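Local coordinates for protein FimX (Pseudomonas aeruginosa PAO1, PDB 3HV8) that belongs to the EAL-domain family and holds the ligand C2E in a pocket of its EAL domain, at residues E217-Q222 / G243-Q248. Sequence-based numbering, arbitrary orientation.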
ATOM      1  N   GLU A 217      -0.059 -15.742  13.696  1.00 25.89           N
ATOM      2  CA  GLU A 217      -1.343 -16.120  13.135  1.00 25.12           C
ATOM      3  C   GLU A 217      -1.462 -15.792  11.643  1.00 24.04           C
ATOM      4  O   GLU A 217      -2.059 -16.555  10.884  1.00 25.80           O
ATOM      5  CB  GLU A 217      -2.505 -15.518  13.926  1.00 29.22           C
ATOM      6  CG  GLU A 217      -3.860 -16.002  13.407  1.00 33.28           C
ATOM      7  CD  GLU A 217      -3.979 -17.521  13.408  1.00 43.52           C
ATOM      8  OE1 GLU A 217      -3.369 -18.159  14.294  1.00 48.07           O
ATOM      9  OE2 GLU A 217      -4.677 -18.080  12.530  1.00 46.10           O
ATOM     10  N   LEU A 218      -0.881 -14.669  11.223  1.00 24.06           N
ATOM     11  CA  LEU A 218      -0.818 -14.361   9.795  1.00 24.82           C
ATOM     12  C   LEU A 218      -0.078 -15.454   9.029  1.00 24.50           C
ATOM     13  O   LEU A 218      -0.515 -15.891   7.963  1.00 24.31           O
ATOM     14  CB  LEU A 218      -0.121 -13.031   9.570  1.00 24.17           C
ATOM     15  CG  LEU A 218      -0.952 -11.819   9.959  1.00 24.44           C
ATOM     16  CD1 LEU A 218      -0.080 -10.564   9.980  1.00 27.18           C
ATOM     17  CD2 LEU A 218      -2.133 -11.683   9.006  1.00 26.15           C
ATOM     18  N   HIS A 219       1.050 -15.886   9.578  1.00 25.47           N
ATOM     19  CA  HIS A 219       1.819 -16.940   8.941  1.00 22.99           C
ATOM     20  C   HIS A 219       1.067 -18.282   8.917  1.00 23.46           C
ATOM     21  O   HIS A 219       1.140 -18.998   7.934  1.00 23.87           O
ATOM     22  CB  HIS A 219       3.195 -17.057   9.583  1.00 25.21           C
ATOM     23  CG  HIS A 219       4.034 -15.840   9.374  1.00 23.42           C
ATOM     24  ND1 HIS A 219       5.250 -15.646   9.995  1.00 30.03           N
ATOM     25  CD2 HIS A 219       3.808 -14.723   8.639  1.00 23.78           C
ATOM     26  CE1 HIS A 219       5.750 -14.480   9.629  1.00 29.48           C
ATOM     27  NE2 HIS A 219       4.884 -13.890   8.821  1.00 26.33           N
ATOM     28  N   GLU A 220       0.345 -18.599   9.984  0.51 26.59           N
ATOM     29  CA  GLU A 220      -0.489 -19.796   9.960  0.51 26.50           C
ATOM     30  C   GLU A 220      -1.436 -19.736   8.772  0.51 26.84           C
ATOM     31  O   GLU A 220      -1.707 -20.751   8.130  0.51 28.66           O
ATOM     32  CB  GLU A 220      -1.263 -19.967  11.263  0.51 28.22           C
ATOM     33  CG  GLU A 220      -0.386 -20.284  12.458  0.51 31.94           C
ATOM     34  CD  GLU A 220       0.359 -21.593  12.305  0.51 31.54           C
ATOM     35  OE1 GLU A 220      -0.113 -22.469  11.548  0.51 35.74           O
ATOM     36  OE2 GLU A 220       1.422 -21.741  12.943  0.51 32.41           O
ATOM     37  N   GLN A 221      -1.919 -18.533   8.471  1.00 26.73           N
ATOM     38  CA  GLN A 221      -2.854 -18.326   7.366  1.00 27.92           C
ATOM     39  C   GLN A 221      -2.119 -18.127   6.033  1.00 27.13           C
ATOM     40  O   GLN A 221      -2.731 -17.800   5.013  1.00 27.38           O
ATOM     41  CB  GLN A 221      -3.776 -17.125   7.639  1.00 30.85           C
ATOM     42  CG  GLN A 221      -4.528 -17.195   8.948  1.00 32.40           C
ATOM     43  CD  GLN A 221      -5.480 -18.354   8.959  1.00 38.61           C
ATOM     44  OE1 GLN A 221      -6.014 -18.734   7.913  1.00 44.73           O
ATOM     45  NE2 GLN A 221      -5.697 -18.938  10.134  1.00 43.62           N
ATOM     46  N   GLN A 222      -0.804 -18.341   6.048  1.00 25.28           N
ATOM     47  CA  GLN A 222       0.032 -18.299   4.851  1.00 25.10           C
ATOM     48  C   GLN A 222       0.031 -16.919   4.185  1.00 24.50           C
ATOM     49  O   GLN A 222       0.165 -16.797   2.970  1.00 26.08           O
ATOM     50  CB  GLN A 222      -0.355 -19.409   3.875  1.00 30.06           C
ATOM     51  CG  GLN A 222       0.081 -20.782   4.378  1.00 32.95           C
ATOM     52  CD  GLN A 222      -0.940 -21.853   4.105  1.00 34.00           C
ATOM     53  OE1 GLN A 222      -1.036 -22.837   4.842  1.00 32.96           O
ATOM     54  NE2 GLN A 222      -1.730 -21.661   3.057  1.00 34.27           N
ATOM     55  N   GLY A 243       9.763 -12.964  13.433  1.00 34.58           N
ATOM     56  CA  GLY A 243       9.536 -13.675  12.185  1.00 32.52           C
ATOM     57  C   GLY A 243       8.881 -12.883  11.056  1.00 30.39           C
ATOM     58  O   GLY A 243       8.516 -13.458  10.024  1.00 29.82           O
ATOM     59  N   ALA A 244       8.759 -11.573  11.218  1.00 29.24           N
ATOM     60  CA  ALA A 244       8.188 -10.729  10.155  1.00 24.70           C
ATOM     61  C   ALA A 244       8.836 -11.045   8.805  1.00 29.11           C
ATOM     62  O   ALA A 244      10.071 -11.156   8.714  1.00 27.11           O
ATOM     63  CB  ALA A 244       8.402  -9.271  10.487  1.00 26.84           C
ATOM     64  N   THR A 245       8.044 -11.165   7.737  1.00 23.82           N
ATOM     65  CA  THR A 245       8.662 -11.440   6.437  1.00 22.57           C
ATOM     66  C   THR A 245       9.251 -10.197   5.757  1.00 21.91           C
ATOM     67  O   THR A 245      10.215 -10.314   4.994  1.00 24.34           O
ATOM     68  CB  THR A 245       7.769 -12.236   5.453  1.00 27.42           C
ATOM     69  OG1 THR A 245       6.429 -11.787   5.569  1.00 30.39           O
ATOM     70  CG2 THR A 245       7.806 -13.722   5.790  1.00 37.68           C
ATOM     71  N   TYR A 246       8.668  -9.028   6.039  1.00 22.70           N
ATOM     72  CA  TYR A 246       9.132  -7.762   5.504  1.00 21.72           C
ATOM     73  C   TYR A 246       8.994  -6.672   6.546  1.00 22.13           C
ATOM     74  O   TYR A 246       8.116  -6.736   7.418  1.00 22.72           O
ATOM     75  CB  TYR A 246       8.295  -7.300   4.293  1.00 22.46           C
ATOM     76  CG  TYR A 246       8.240  -8.246   3.122  1.00 21.98           C
ATOM     77  CD1 TYR A 246       9.100  -8.097   2.043  1.00 24.01           C
ATOM     78  CD2 TYR A 246       7.279  -9.253   3.067  1.00 23.61           C
ATOM     79  CE1 TYR A 246       9.045  -8.966   0.956  1.00 23.84           C
ATOM     80  CE2 TYR A 246       7.226 -10.122   1.995  1.00 24.23           C
ATOM     81  CZ  TYR A 246       8.096  -9.959   0.937  1.00 23.94           C
ATOM     82  OH  TYR A 246       8.036 -10.815  -0.149  1.00 26.29           O
ATOM     83  N   ILE A 247       9.868  -5.674   6.431  1.00 22.48           N
ATOM     84  CA  ILE A 247       9.779  -4.481   7.257  1.00 22.73           C
ATOM     85  C   ILE A 247       9.925  -3.200   6.431  1.00 20.52           C
ATOM     86  O   ILE A 247      10.400  -3.213   5.289  1.00 23.10           O
ATOM     87  CB  ILE A 247      10.817  -4.513   8.412  1.00 23.45           C
ATOM     88  CG1 ILE A 247      12.231  -4.640   7.844  1.00 24.38           C
ATOM     89  CG2 ILE A 247      10.471  -5.622   9.411  1.00 24.46           C
ATOM     90  CD1 ILE A 247      13.327  -4.534   8.925  1.00 26.40           C
ATOM     91  N   GLN A 248       9.486  -2.091   7.017  1.00 22.22           N
ATOM     92  CA  GLN A 248       9.527  -0.797   6.376  1.00 21.68           C
ATOM     93  C   GLN A 248       9.605   0.257   7.478  1.00 21.46           C
ATOM     94  O   GLN A 248       9.086   0.046   8.584  1.00 23.57           O
ATOM     95  CB  GLN A 248       8.245  -0.590   5.561  1.00 23.16           C
ATOM     96  CG  GLN A 248       8.286   0.604   4.632  1.00 24.04           C
ATOM     97  CD  GLN A 248       6.905   0.970   4.133  1.00 23.05           C
ATOM     98  OE1 GLN A 248       5.957   1.043   4.909  1.00 24.97           O
ATOM     99  NE2 GLN A 248       6.794   1.214   2.843  1.00 24.59           N
TER
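The imidazole ring of His219 meets Gly243 edge-on: the carbonyl oxygen and carbon of Gly243 both lie near the ring plane, and no atom of 243-248 stacks on either face. His219 CE1, at that edge, comes to 3.0 Å from Gly243 O. ND1 and NE2 of His219 each stand 3.9 Å from the same oxygen, so the oxygen is centred on CE1, consistent with a weak C-H...O contact and not with an N-H bond. CB of His219 already heads toward the loop, and CG, anti to the carbonyl carbon (chi1 -65°), continues the reach. Thr245 approaches from the opposite direction and obliquely to the ring; its OG1 remains 4.2 Å from His219 NE2, too far for a hydrogen bond. Both polar atoms turn instead to Ser225 of strand 224-227, His219 NE2 to its OG and Thr245 OG1 to its backbone O.

Gly243 has phi 95° and forms the Schellman end of helix 233-242, while Gln222, also with positive phi, closes helix 205-220 in the same manner. In the beta/alpha barrel of the EAL domain, the last turn of helix 205-220 thus meets the turn between helix 233-242 and strand 246-247. With CE1 flanked by two nitrogens, its C-H is probably polarised enough to make the carbonyl contact mildly attractive, while Ser225 bridges the two side chains.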